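PDB 6VOW: multicopper oxidase from Pseudomonas thermotolerans, which probably couples the oxidation of substrates, as laccases do with phenols, to the reduction of dioxygen to water at its copper centres. Local coordinates for residues 69-74 / 79-84; 161-166 / 307-312; 221-226 / 232-237; 258-261 / 265-268. One frame throughout, in Å; residues are numbered along the deposited sequence. Where two conformers were deposited one is given.

How the contacts relate
Contact 1 comes first along the chain and joins the two sheets of the N-terminal β-sandwich. Contact 2 then brackets the middle of the chain, bringing the loop 307-312 back to the loop that leads into strand 165-174; contacts 3 and 4 follow one another within that span. These last two are close neighbours, with centres about 6 Å apart, and share both sheets of the second sandwich: strand 218-225 pairs with 267-273, and 232-235 with 260-262. The centre of contact 1 lies about 22 Å from that of contact 2 and 24 Å from that of contact 3. E166 bridges these three contacts, meeting R72 and R222 in salt bridges, so charge pairing ties one sandwich to the next.

Contact 1 (69-74 / 79-84); sequences VELRCR and LRVRFI
L71 and V81 meet between the two sheets of a cupredoxin-type β-sandwich, strand 71-74 belonging to one sheet and strand 78-85 to the other. They reach toward each other tip to tip, L71 CD2 lying 3.9 Å from V81 CG2. Where the strands come nearer, C73 touches L79: the sulfur SG rests 3.9 Å from L79 CB. A cysteine is narrow enough for this closer end, while the branched leucine and valine span the wider gap farther along. L79 contributes the most surface, and its branch also packs on L153 and F125 between the sheets. Backbone bonds from L71 and C73 to strand 151-156 hold the first strand at the margin of its sheet, and V81 leans on L42 of its own sheet. R72 has the opposite task, since its CB points away from segment 79-84. Its guanidinium pairs with E156 and E166 as well as with its near neighbour E70, which suits a long, many-handed cation on the face turned from the sandwich interior. R72 NH1 donates to E70 OE1 at 2.7 Å and 159°, a salt bridge in which the oxygen lies in the guanidinium plane and is met nearly along its C-O axis.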
loop_
_atom_site.group_PDB
_atom_site.type_symbol
_atom_site.label_atom_id
_atom_site.label_comp_id
_atom_site.label_asym_id
_atom_site.label_seq_id
_atom_site.Cartn_x
_atom_site.Cartn_y
_atom_site.Cartn_z
ATOM N N VAL A 69 -11.880 0.259 -8.481
ATOM C CA VAL A 69 -11.554 1.106 -9.599
ATOM C C VAL A 69 -10.247 1.901 -9.380
ATOM O O VAL A 69 -9.881 2.255 -8.224
ATOM C CB VAL A 69 -12.689 2.108 -9.775
ATOM C CG1 VAL A 69 -12.310 3.376 -9.034
ATOM C CG2 VAL A 69 -12.958 2.342 -11.243
ATOM N N GLU A 70 -9.528 2.153 -10.478
ATOM C CA GLU A 70 -8.292 2.959 -10.386
ATOM C C GLU A 70 -8.616 4.480 -10.229
ATOM O O GLU A 70 -9.307 5.021 -10.970
ATOM C CB GLU A 70 -7.225 2.683 -11.490
ATOM C CG GLU A 70 -5.863 3.324 -11.050
ATOM C CD GLU A 70 -4.619 2.972 -11.903
ATOM O OE1 GLU A 70 -4.130 3.910 -12.540
ATOM O OE2 GLU A 70 -4.070 1.833 -11.908
ATOM N N LEU A 71 -8.211 5.097 -9.157
ATOM C CA LEU A 71 -8.323 6.559 -9.092
ATOM C C LEU A 71 -7.054 7.234 -9.644
ATOM O O LEU A 71 -5.882 6.835 -9.283
ATOM C CB LEU A 71 -8.624 7.022 -7.692
ATOM C CG LEU A 71 -10.073 7.213 -7.265
ATOM C CD1 LEU A 71 -10.943 6.086 -7.497
ATOM C CD2 LEU A 71 -10.124 7.484 -5.786
ATOM N N ARG A 72 -7.235 8.212 -10.531
ATOM C CA ARG A 72 -6.017 8.982 -10.997
ATOM C C ARG A 72 -6.117 10.424 -10.619
ATOM O O ARG A 72 -7.231 10.999 -10.711
ATOM C CB ARG A 72 -5.859 9.051 -12.495
ATOM C CG ARG A 72 -5.961 7.797 -13.247
ATOM C CD ARG A 72 -4.729 6.990 -13.117
ATOM N NE ARG A 72 -3.645 7.460 -13.949
ATOM C CZ ARG A 72 -2.732 6.663 -14.511
ATOM N NH1 ARG A 72 -2.715 5.327 -14.384
ATOM N NH2 ARG A 72 -1.817 7.237 -15.206
ATOM N N CYS A 73 -4.975 10.975 -10.185
ATOM C CA CYS A 73 -4.822 12.392 -10.024
ATOM C C CYS A 73 -3.488 12.803 -10.645
ATOM O O CYS A 73 -2.793 11.994 -11.300
ATOM C CB CYS A 73 -4.875 12.799 -8.553
ATOM S SG CYS A 73 -5.285 14.616 -8.219
ATOM N N ARG A 74 -3.140 14.080 -10.527
ATOM C CA ARG A 74 -1.919 14.600 -11.154
ATOM C C ARG A 74 -1.346 15.354 -10.062
ATOM O O ARG A 74 -2.126 15.914 -9.269
ATOM C CB ARG A 74 -2.309 15.509 -12.349
ATOM C CG ARG A 74 -1.299 16.538 -12.841
ATOM C CD ARG A 74 -0.623 16.060 -14.094
ATOM N NE ARG A 74 -1.614 15.627 -15.075
ATOM C CZ ARG A 74 -1.365 14.800 -16.090
ATOM N NH1 ARG A 74 -0.153 14.273 -16.275
ATOM N NH2 ARG A 74 -2.340 14.471 -16.927
ATOM N N LEU A 79 -7.687 16.199 -5.549
ATOM C CA LEU A 79 -8.392 14.966 -5.758
ATOM C C LEU A 79 -9.637 15.173 -4.978
ATOM O O LEU A 79 -9.496 15.471 -3.802
ATOM C CB LEU A 79 -7.604 13.753 -5.167
ATOM C CG LEU A 79 -8.358 12.444 -5.288
ATOM C CD1 LEU A 79 -8.826 12.297 -6.671
ATOM C CD2 LEU A 79 -7.448 11.277 -4.990
ATOM N N ARG A 80 -10.809 14.982 -5.597
ATOM C CA ARG A 80 -12.115 15.180 -4.920
ATOM C C ARG A 80 -12.930 13.959 -5.148
ATOM O O ARG A 80 -13.218 13.579 -6.301
ATOM C CB ARG A 80 -12.848 16.405 -5.477
ATOM C CG ARG A 80 -14.094 16.836 -4.698
ATOM C CD ARG A 80 -14.444 18.317 -4.900
ATOM N NE ARG A 80 -14.793 18.608 -6.294
ATOM C CZ ARG A 80 -14.939 19.837 -6.767
ATOM N NH1 ARG A 80 -14.764 20.850 -5.990
ATOM N NH2 ARG A 80 -15.237 20.035 -8.020
ATOM N N VAL A 81 -13.247 13.280 -4.054
ATOM C CA VAL A 81 -13.953 12.011 -4.172
ATOM C C VAL A 81 -15.147 12.079 -3.267
ATOM O O VAL A 81 -15.016 12.202 -2.058
ATOM C CB VAL A 81 -13.118 10.812 -3.753
ATOM C CG1 VAL A 81 -14.009 9.564 -3.919
ATOM C CG2 VAL A 81 -11.852 10.754 -4.600
ATOM N N ARG A 82 -16.302 12.030 -3.908
ATOM C CA ARG A 82 -17.598 11.884 -3.265
ATOM C C ARG A 82 -17.734 10.393 -2.978
ATOM O O ARG A 82 -18.059 9.605 -3.866
ATOM C CB ARG A 82 -18.673 12.446 -4.208
ATOM C CG ARG A 82 -20.113 12.109 -3.913
ATOM C CD ARG A 82 -20.548 12.732 -2.652
ATOM N NE ARG A 82 -20.701 14.204 -2.701
ATOM C CZ ARG A 82 -21.780 14.852 -3.108
ATOM N NH1 ARG A 82 -22.829 14.222 -3.632
ATOM N NH2 ARG A 82 -21.780 16.159 -3.021
ATOM N N PHE A 83 -17.381 10.026 -1.723
ATOM C CA PHE A 83 -17.503 8.692 -1.321
ATOM C C PHE A 83 -18.897 8.375 -0.726
ATOM O O PHE A 83 -19.374 8.992 0.171
ATOM C CB PHE A 83 -16.425 8.266 -0.362
ATOM C CG PHE A 83 -16.732 6.949 0.238
ATOM C CD1 PHE A 83 -16.842 5.812 -0.583
ATOM C CD2 PHE A 83 -16.914 6.814 1.569
ATOM C CE1 PHE A 83 -17.109 4.549 -0.015
ATOM C CE2 PHE A 83 -17.202 5.548 2.149
ATOM C CZ PHE A 83 -17.290 4.445 1.357
ATOM N N ILE A 84 -19.518 7.384 -1.297
ATOM C CA ILE A 84 -20.866 7.012 -0.922
ATOM C C ILE A 84 -20.840 5.593 -0.434
ATOM O O ILE A 84 -20.469 4.698 -1.188
ATOM C CB ILE A 84 -21.824 7.077 -2.108
ATOM C CG1 ILE A 84 -21.809 8.504 -2.723
ATOM C CG2 ILE A 84 -23.243 6.799 -1.626
ATOM C CD1 ILE A 84 -22.595 8.649 -4.032
#

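Contact 2 (161-166 / 307-312); sequences SGFRHE and APLPAN
Apolar contact carries this meeting of L309 with S161 and F163, in which one methyl does all the touching. L309 CD2 lies 3.7 Å from S161 CB, resting on the methylene of the serine. The same methyl stands at the edge of the F163 ring, near its plane, with CE2 4.4 Å away, a loose approach. The CG of L309 is anti to the carbonyl carbon (chi1 -62°), and its end reaches nearer to 161-166 than its CB does; P250 and the side chains of R220 and D269 pack around it too. An aromatic contact adds to this, F163 meeting Y244 edge-to-face. Hydrogen bonding stays within 161-166: S161 OG accepts from F163 N at 2.9 Å with an angle of 161°, an ST turn in the loop leading to strand 165-174. Serine suits the place because its hydroxyl closes the turn while its CB offers carbon to the leucine. The loop 307-312, which probably leads from the second cupredoxin domain to the third, is tied further along by N312 ND2 to A130 O. With no hydrogen bond between 161-166 and 307-312, their contact rests on dispersion and exclusion of water, so shape rather than direction sets the fit.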
loop_
_atom_site.group_PDB
_atom_site.type_symbol
_atom_site.label_atom_id
_atom_site.label_comp_id
_atom_site.label_asym_id
_atom_site.label_seq_id
_atom_site.Cartn_x
_atom_site.Cartn_y
_atom_site.Cartn_z
ATOM N N SER A 161 6.864 11.823 -17.303
ATOM C CA SER A 161 7.995 10.935 -17.153
ATOM C C SER A 161 8.251 10.556 -18.591
ATOM O O SER A 161 7.327 10.544 -19.437
ATOM C CB SER A 161 7.618 9.700 -16.339
ATOM O OG SER A 161 6.770 8.884 -17.124
ATOM N N GLY A 162 9.444 10.203 -18.887
ATOM C CA GLY A 162 9.629 9.574 -20.181
ATOM C C GLY A 162 8.960 8.219 -20.356
ATOM O O GLY A 162 9.280 7.560 -21.291
ATOM N N PHE A 163 8.069 7.729 -19.505
ATOM C CA PHE A 163 7.449 6.430 -19.823
ATOM C C PHE A 163 6.401 6.533 -20.879
ATOM O O PHE A 163 5.471 7.296 -20.765
ATOM C CB PHE A 163 6.891 5.742 -18.593
ATOM C CG PHE A 163 7.937 5.213 -17.672
ATOM C CD1 PHE A 163 8.565 4.022 -17.920
ATOM C CD2 PHE A 163 8.285 5.918 -16.511
ATOM C CE1 PHE A 163 9.529 3.533 -17.076
ATOM C CE2 PHE A 163 9.226 5.389 -15.677
ATOM C CZ PHE A 163 9.807 4.157 -15.953
ATOM N N ARG A 164 6.528 5.668 -21.872
ATOM C CA ARG A 164 5.568 5.592 -22.976
ATOM C C ARG A 164 4.372 4.703 -22.639
ATOM O O ARG A 164 3.342 4.797 -23.264
ATOM C CB ARG A 164 6.249 5.086 -24.282
ATOM C CG ARG A 164 7.599 5.702 -24.535
ATOM C CD ARG A 164 7.837 6.079 -25.989
ATOM N NE ARG A 164 8.381 7.443 -26.063
ATOM C CZ ARG A 164 7.669 8.581 -26.157
ATOM N NH1 ARG A 164 6.326 8.570 -26.236
ATOM N NH2 ARG A 164 8.318 9.754 -26.178
ATOM N N HIS A 165 4.527 3.791 -21.711
ATOM C CA HIS A 165 3.542 2.753 -21.449
ATOM C C HIS A 165 3.622 2.490 -19.975
ATOM O O HIS A 165 4.670 2.639 -19.352
ATOM C CB HIS A 165 3.858 1.450 -22.178
ATOM C CG HIS A 165 3.913 1.635 -23.639
ATOM N ND1 HIS A 165 2.790 1.592 -24.444
ATOM C CD2 HIS A 165 4.932 2.056 -24.416
ATOM C CE1 HIS A 165 3.154 1.856 -25.687
ATOM N NE2 HIS A 165 4.444 2.159 -25.695
ATOM N N GLU A 166 2.482 2.124 -19.450
ATOM C CA GLU A 166 2.368 1.754 -18.047
ATOM C C GLU A 166 1.301 0.762 -17.936
ATOM O O GLU A 166 0.464 0.680 -18.798
ATOM C CB GLU A 166 2.097 2.974 -17.140
ATOM C CG GLU A 166 0.763 3.669 -17.307
ATOM C CD GLU A 166 0.389 4.486 -16.087
ATOM O OE1 GLU A 166 0.997 5.563 -15.856
ATOM O OE2 GLU A 166 -0.481 3.982 -15.352
ATOM N N ALA A 307 14.846 8.735 -17.552
ATOM C CA ALA A 307 15.603 9.338 -16.449
ATOM C C ALA A 307 14.927 8.999 -15.079
ATOM O O ALA A 307 13.755 8.590 -15.054
ATOM C CB ALA A 307 15.619 10.823 -16.622
ATOM N N PRO A 308 15.682 9.162 -13.949
ATOM C CA PRO A 308 15.113 9.034 -12.607
ATOM C C PRO A 308 13.875 9.874 -12.482
ATOM O O PRO A 308 13.879 11.009 -12.925
ATOM C CB PRO A 308 16.211 9.573 -11.686
ATOM C CG PRO A 308 17.504 9.330 -12.451
ATOM C CD PRO A 308 17.162 9.112 -13.924
ATOM N N LEU A 309 12.812 9.333 -11.915
ATOM C CA LEU A 309 11.670 10.159 -11.548
ATOM C C LEU A 309 12.131 11.259 -10.582
ATOM O O LEU A 309 12.973 11.016 -9.683
ATOM C CB LEU A 309 10.544 9.299 -10.982
ATOM C CG LEU A 309 9.999 8.277 -12.010
ATOM C CD1 LEU A 309 9.219 7.154 -11.297
ATOM C CD2 LEU A 309 9.105 8.943 -13.031
ATOM N N PRO A 310 11.655 12.491 -10.787
ATOM C CA PRO A 310 11.967 13.556 -9.835
ATOM C C PRO A 310 11.420 13.280 -8.434
ATOM O O PRO A 310 10.290 12.806 -8.247
ATOM C CB PRO A 310 11.270 14.751 -10.405
ATOM C CG PRO A 310 10.366 14.254 -11.531
ATOM C CD PRO A 310 10.758 12.918 -11.905
ATOM N N ALA A 311 12.229 13.601 -7.438
ATOM C CA ALA A 311 11.837 13.411 -6.056
ATOM C C ALA A 311 10.525 14.139 -5.796
ATOM O O ALA A 311 10.306 15.235 -6.222
ATOM C CB ALA A 311 12.926 13.906 -5.120
ATOM N N ASN A 312 9.617 13.479 -5.124
ATOM C CA ASN A 312 8.502 14.184 -4.462
ATOM C C ASN A 312 8.965 15.233 -3.414
ATOM O O ASN A 312 10.049 15.083 -2.857
ATOM C CB ASN A 312 7.626 13.104 -3.901
ATOM C CG ASN A 312 6.910 12.429 -5.002
ATOM O OD1 ASN A 312 6.518 13.099 -5.941
ATOM N ND2 ASN A 312 6.793 11.119 -4.963
#

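Contact 3 (221-226 / 232-237); sequences LRLFNL and YRLNLP
Y232 and N225 bury the most surface here, with L234 next. The amide of N225 lies obliquely against the Y232 ring, their planes 53° apart, and its nitrogen comes close to one side of the ring: ND2 is 3.2 Å from Y232 CD2. With CG anti to the backbone N (chi1 177°), the amide is carried across toward strand 232-235. Its polar atoms are spoken for, because OD1 accepts from D227 N, closing an Asx turn just beyond the strand, while ND2 donates to the carbonyl oxygens of V230 and L262. Asparagine suits this place since one small, flat group offers both donor and acceptor and can still lie against an aromatic ring. A leucine in its place would probably leave D227 N without its acceptor and the V230 and L262 carbonyls without their donor, freeing the connection between the strands to shift. Y232 is held at its far end as well, where OH hydrogen-bonds T173 OG1, so that its buried hydroxyl is satisfied while the ring fills the interior. Beside this polar end L234 meets L223 tip to tip, the two CD1 methyls 4.1 Å apart, and L223 also packs on L283 and L169. R233, between Y232 and L234, is the centre of an inverse gamma turn, closed by a weak bond of 3.0 Å from L234 N to Y232 O. Side chains packed between strand 218-225 of one sheet and strand 232-235 of the other make up a β-sandwich, here consistent with the second cupredoxin-type domain of a multicopper oxidase.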
loop_
_atom_site.group_PDB
_atom_site.type_symbol
_atom_site.label_atom_id
_atom_site.label_comp_id
_atom_site.label_asym_id
_atom_site.label_seq_id
_atom_site.Cartn_x
_atom_site.Cartn_y
_atom_site.Cartn_z
ATOM N N LEU A 221 5.533 -0.794 -14.841
ATOM C CA LEU A 221 4.565 -1.675 -14.196
ATOM C C LEU A 221 4.385 -1.132 -12.830
ATOM O O LEU A 221 5.337 -1.035 -12.030
ATOM C CB LEU A 221 5.111 -3.118 -14.066
ATOM C CG LEU A 221 5.492 -3.870 -15.307
ATOM C CD1 LEU A 221 5.918 -5.276 -14.915
ATOM C CD2 LEU A 221 4.289 -3.890 -16.193
ATOM N N ARG A 222 3.185 -0.726 -12.575
ATOM C CA ARG A 222 2.853 -0.160 -11.262
ATOM C C ARG A 222 2.331 -1.343 -10.466
ATOM O O ARG A 222 1.319 -1.908 -10.840
ATOM C CB ARG A 222 1.735 0.901 -11.415
ATOM C CG ARG A 222 2.141 2.068 -12.283
ATOM C CD ARG A 222 0.953 2.976 -12.499
ATOM N NE ARG A 222 1.251 4.208 -13.283
ATOM C CZ ARG A 222 1.840 5.299 -12.812
ATOM N NH1 ARG A 222 2.300 5.366 -11.630
ATOM N NH2 ARG A 222 2.022 6.373 -13.599
ATOM N N LEU A 223 3.029 -1.710 -9.393
ATOM C CA LEU A 223 2.712 -2.962 -8.646
ATOM C C LEU A 223 2.212 -2.546 -7.317
ATOM O O LEU A 223 2.924 -1.858 -6.560
ATOM C CB LEU A 223 3.962 -3.769 -8.482
ATOM C CG LEU A 223 4.242 -4.499 -9.808
ATOM C CD1 LEU A 223 5.727 -4.717 -10.028
ATOM C CD2 LEU A 223 3.556 -5.832 -9.744
ATOM N N PHE A 224 0.972 -2.914 -7.055
ATOM C CA PHE A 224 0.300 -2.597 -5.809
ATOM C C PHE A 224 -0.014 -3.884 -5.054
ATOM O O PHE A 224 -0.655 -4.804 -5.581
ATOM C CB PHE A 224 -1.039 -1.885 -6.049
ATOM C CG PHE A 224 -0.978 -0.692 -6.943
ATOM C CD1 PHE A 224 -0.983 -0.834 -8.300
ATOM C CD2 PHE A 224 -0.968 0.574 -6.415
ATOM C CE1 PHE A 224 -1.005 0.307 -9.102
ATOM C CE2 PHE A 224 -0.900 1.698 -7.204
ATOM C CZ PHE A 224 -0.989 1.558 -8.564
ATOM N N ASN A 225 0.422 -3.942 -3.817
ATOM C CA ASN A 225 0.055 -5.096 -3.002
ATOM C C ASN A 225 -1.176 -4.673 -2.212
ATOM O O ASN A 225 -1.086 -3.908 -1.220
ATOM C CB ASN A 225 1.222 -5.539 -2.106
ATOM C CG ASN A 225 0.821 -6.704 -1.178
ATOM O OD1 ASN A 225 -0.369 -6.943 -0.926
ATOM N ND2 ASN A 225 1.824 -7.431 -0.676
ATOM N N LEU A 226 -2.337 -5.130 -2.675
ATOM C CA LEU A 226 -3.529 -4.754 -2.053
ATOM C C LEU A 226 -3.979 -5.805 -1.086
ATOM O O LEU A 226 -5.095 -5.711 -0.611
ATOM C CB LEU A 226 -4.631 -4.390 -3.061
ATOM C CG LEU A 226 -4.211 -3.397 -4.107
ATOM C CD1 LEU A 226 -5.443 -3.052 -4.914
ATOM C CD2 LEU A 226 -3.658 -2.112 -3.498
ATOM N N TYR A 232 4.657 -10.674 -1.322
ATOM C CA TYR A 232 4.996 -11.309 -2.571
ATOM C C TYR A 232 6.479 -11.101 -2.851
ATOM O O TYR A 232 6.962 -9.984 -2.891
ATOM C CB TYR A 232 4.204 -10.711 -3.661
ATOM C CG TYR A 232 2.748 -10.816 -3.412
ATOM C CD1 TYR A 232 2.057 -12.000 -3.643
ATOM C CD2 TYR A 232 2.021 -9.692 -2.995
ATOM C CE1 TYR A 232 0.692 -12.072 -3.376
ATOM C CE2 TYR A 232 0.673 -9.754 -2.791
ATOM C CZ TYR A 232 0.021 -10.951 -2.967
ATOM O OH TYR A 232 -1.331 -10.971 -2.713
ATOM N N ARG A 233 7.184 -12.222 -2.998
ATOM C CA ARG A 233 8.639 -12.252 -3.240
ATOM C C ARG A 233 8.788 -12.135 -4.708
ATOM O O ARG A 233 8.954 -13.103 -5.429
ATOM C CB ARG A 233 9.257 -13.538 -2.701
ATOM C CG ARG A 233 9.078 -13.593 -1.194
ATOM C CD ARG A 233 9.953 -14.639 -0.503
ATOM N NE ARG A 233 9.884 -15.988 -1.103
ATOM C CZ ARG A 233 8.795 -16.774 -1.149
ATOM N NH1 ARG A 233 7.600 -16.370 -0.662
ATOM N NH2 ARG A 233 8.896 -17.993 -1.713
ATOM N N LEU A 234 8.605 -10.920 -5.164
ATOM C CA LEU A 234 8.464 -10.685 -6.619
ATOM C C LEU A 234 9.755 -10.875 -7.321
ATOM O O LEU A 234 10.804 -10.400 -6.895
ATOM C CB LEU A 234 8.002 -9.235 -6.901
ATOM C CG LEU A 234 6.619 -8.749 -6.488
ATOM C CD1 LEU A 234 6.462 -7.294 -6.925
ATOM C CD2 LEU A 234 5.522 -9.583 -7.101
ATOM N N ASN A 235 9.683 -11.530 -8.442
ATOM C CA ASN A 235 10.870 -11.820 -9.215
ATOM C C ASN A 235 10.338 -11.952 -10.597
ATOM O O ASN A 235 9.143 -12.257 -10.743
ATOM C CB ASN A 235 11.616 -13.058 -8.664
ATOM C CG ASN A 235 10.790 -14.305 -8.720
ATOM O OD1 ASN A 235 10.088 -14.667 -7.767
ATOM N ND2 ASN A 235 10.876 -14.987 -9.826
ATOM N N LEU A 236 11.162 -11.608 -11.596
ATOM C CA LEU A 236 10.707 -11.652 -13.033
ATOM C C LEU A 236 11.836 -12.257 -13.890
ATOM O O LEU A 236 12.590 -11.535 -14.537
ATOM C CB LEU A 236 10.331 -10.241 -13.498
ATOM C CG LEU A 236 9.277 -9.987 -14.587
ATOM C CD1 LEU A 236 9.407 -8.505 -14.986
ATOM C CD2 LEU A 236 9.393 -10.886 -15.782
ATOM N N PRO A 237 11.975 -13.599 -13.878
ATOM C CA PRO A 237 13.224 -14.122 -14.421
ATOM C C PRO A 237 13.329 -13.849 -15.853
ATOM O O PRO A 237 12.343 -13.945 -16.533
ATOM C CB PRO A 237 13.124 -15.641 -14.195
ATOM C CG PRO A 237 11.897 -15.861 -13.391
ATOM C CD PRO A 237 11.029 -14.664 -13.515
#

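Contact 4 (258-261 / 265-268); sequences KEYW and GMRI
Y260 and I268 face each other with CA atoms 9.3 Å apart, a sheet-to-sheet spacing in which side chains, not backbone bonds, join the strands: Y260 pairs with L234 in one sheet and I268 with L223 in the other. The two side chains pass in opposite directions, and I268 CG2 sits over one face of the Y260 ring, 4.0 Å from its centroid and 29° off the normal, a CH-pi contact. M266 crosses the end of the tyrosine obliquely; its chain bends at chi3 (81°) and CE comes 3.7 Å from Y260 OH, with W261 O also nearby. A flexible thioether suits such a corner. Y260 OH hydrogen-bonds a water 2.7 Å away, and that water donates to R267 O. A phenylalanine here would probably keep the ring packing but leave the water on R267 O without its tyrosine partner. Polar bonds within each segment flank the core: W261 NE1 donates to E259 OE2 from above the carboxylate plane, and R267 NH1 to G265 O at 2.9 Å, in the carbonyl plane. The joint is thus chiefly apolar, with a single water carrying the polarity of the tyrosine across to the opposing strand.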
loop_
_atom_site.group_PDB
_atom_site.type_symbol
_atom_site.label_atom_id
_atom_site.label_comp_id
_atom_site.label_asym_id
_atom_site.label_seq_id
_atom_site.Cartn_x
_atom_site.Cartn_y
_atom_site.Cartn_z
ATOM N N LYS A 258 17.182 -10.301 -7.973
ATOM C CA LYS A 258 16.625 -11.634 -7.692
ATOM C C LYS A 258 15.191 -11.538 -7.248
ATOM O O LYS A 258 14.335 -12.264 -7.745
ATOM C CB LYS A 258 17.460 -12.343 -6.596
ATOM C CG LYS A 258 16.995 -13.755 -6.137
ATOM C CD LYS A 258 16.537 -14.709 -7.244
ATOM C CE LYS A 258 17.591 -14.954 -8.328
ATOM N NZ LYS A 258 18.361 -16.224 -8.161
ATOM N N GLU A 259 14.915 -10.651 -6.302
ATOM C CA GLU A 259 13.545 -10.563 -5.857
ATOM C C GLU A 259 13.272 -9.258 -5.194
ATOM O O GLU A 259 14.180 -8.551 -4.771
ATOM C CB GLU A 259 13.145 -11.772 -4.968
ATOM C CG GLU A 259 14.118 -12.061 -3.841
ATOM C CD GLU A 259 13.680 -13.247 -2.992
ATOM O OE1 GLU A 259 12.904 -14.131 -3.457
ATOM O OE2 GLU A 259 14.135 -13.261 -1.835
ATOM N N TYR A 260 12.033 -8.857 -5.193
ATOM C CA TYR A 260 11.691 -7.713 -4.361
ATOM C C TYR A 260 10.557 -8.156 -3.430
ATOM O O TYR A 260 9.573 -8.696 -3.898
ATOM C CB TYR A 260 11.308 -6.525 -5.228
ATOM C CG TYR A 260 11.046 -5.325 -4.384
ATOM C CD1 TYR A 260 9.786 -5.108 -3.824
ATOM C CD2 TYR A 260 12.055 -4.392 -4.126
ATOM C CE1 TYR A 260 9.535 -3.999 -3.044
ATOM C CE2 TYR A 260 11.794 -3.308 -3.370
ATOM C CZ TYR A 260 10.503 -3.109 -2.842
ATOM O OH TYR A 260 10.253 -2.027 -2.015
ATOM N N TRP A 261 10.698 -7.917 -2.145
ATOM C CA TRP A 261 9.680 -8.329 -1.155
ATOM C C TRP A 261 8.653 -7.236 -1.016
ATOM O O TRP A 261 8.888 -6.202 -0.345
ATOM C CB TRP A 261 10.315 -8.609 0.218
ATOM C CG TRP A 261 11.129 -9.888 0.263
ATOM C CD1 TRP A 261 12.009 -10.320 -0.668
ATOM C CD2 TRP A 261 11.131 -10.879 1.289
ATOM N NE1 TRP A 261 12.572 -11.485 -0.297
ATOM C CE2 TRP A 261 12.042 -11.873 0.898
ATOM C CE3 TRP A 261 10.430 -11.037 2.477
ATOM C CZ2 TRP A 261 12.307 -12.998 1.676
ATOM C CZ3 TRP A 261 10.672 -12.152 3.252
ATOM C CH2 TRP A 261 11.605 -13.123 2.853
ATOM N N GLY A 265 0.421 -3.492 1.260
ATOM C CA GLY A 265 0.391 -2.036 1.180
ATOM C C GLY A 265 1.605 -1.349 0.598
ATOM O O GLY A 265 1.684 -0.112 0.582
ATOM N N MET A 266 2.540 -2.135 0.082
ATOM C CA MET A 266 3.658 -1.611 -0.638
ATOM C C MET A 266 3.427 -1.592 -2.108
ATOM O O MET A 266 2.663 -2.335 -2.671
ATOM C CB MET A 266 4.929 -2.412 -0.322
ATOM C CG MET A 266 5.326 -2.239 1.144
ATOM S SD MET A 266 6.670 -3.361 1.561
ATOM C CE MET A 266 8.126 -2.553 0.982
ATOM N N ARG A 267 4.146 -0.709 -2.744
ATOM C CA ARG A 267 4.039 -0.568 -4.187
ATOM C C ARG A 267 5.403 -0.335 -4.753
ATOM O O ARG A 267 6.311 0.136 -4.083
ATOM C CB ARG A 267 3.179 0.673 -4.474
ATOM C CG ARG A 267 1.778 0.657 -3.936
ATOM C CD ARG A 267 1.663 1.256 -2.557
ATOM N NE ARG A 267 2.015 2.693 -2.431
ATOM C CZ ARG A 267 2.448 3.227 -1.300
ATOM N NH1 ARG A 267 2.674 2.466 -0.234
ATOM N NH2 ARG A 267 2.746 4.499 -1.242
ATOM N N ILE A 268 5.527 -0.589 -6.029
ATOM C CA ILE A 268 6.729 -0.267 -6.751
ATOM C C ILE A 268 6.343 0.122 -8.152
ATOM O O ILE A 268 5.326 -0.318 -8.706
ATOM C CB ILE A 268 7.732 -1.481 -6.870
ATOM C CG1 ILE A 268 7.141 -2.756 -7.541
ATOM C CG2 ILE A 268 8.247 -1.849 -5.507
ATOM C CD1 ILE A 268 8.172 -3.855 -7.630
HETATM O O HOH W 1 7.717 -1.135 -2.063
#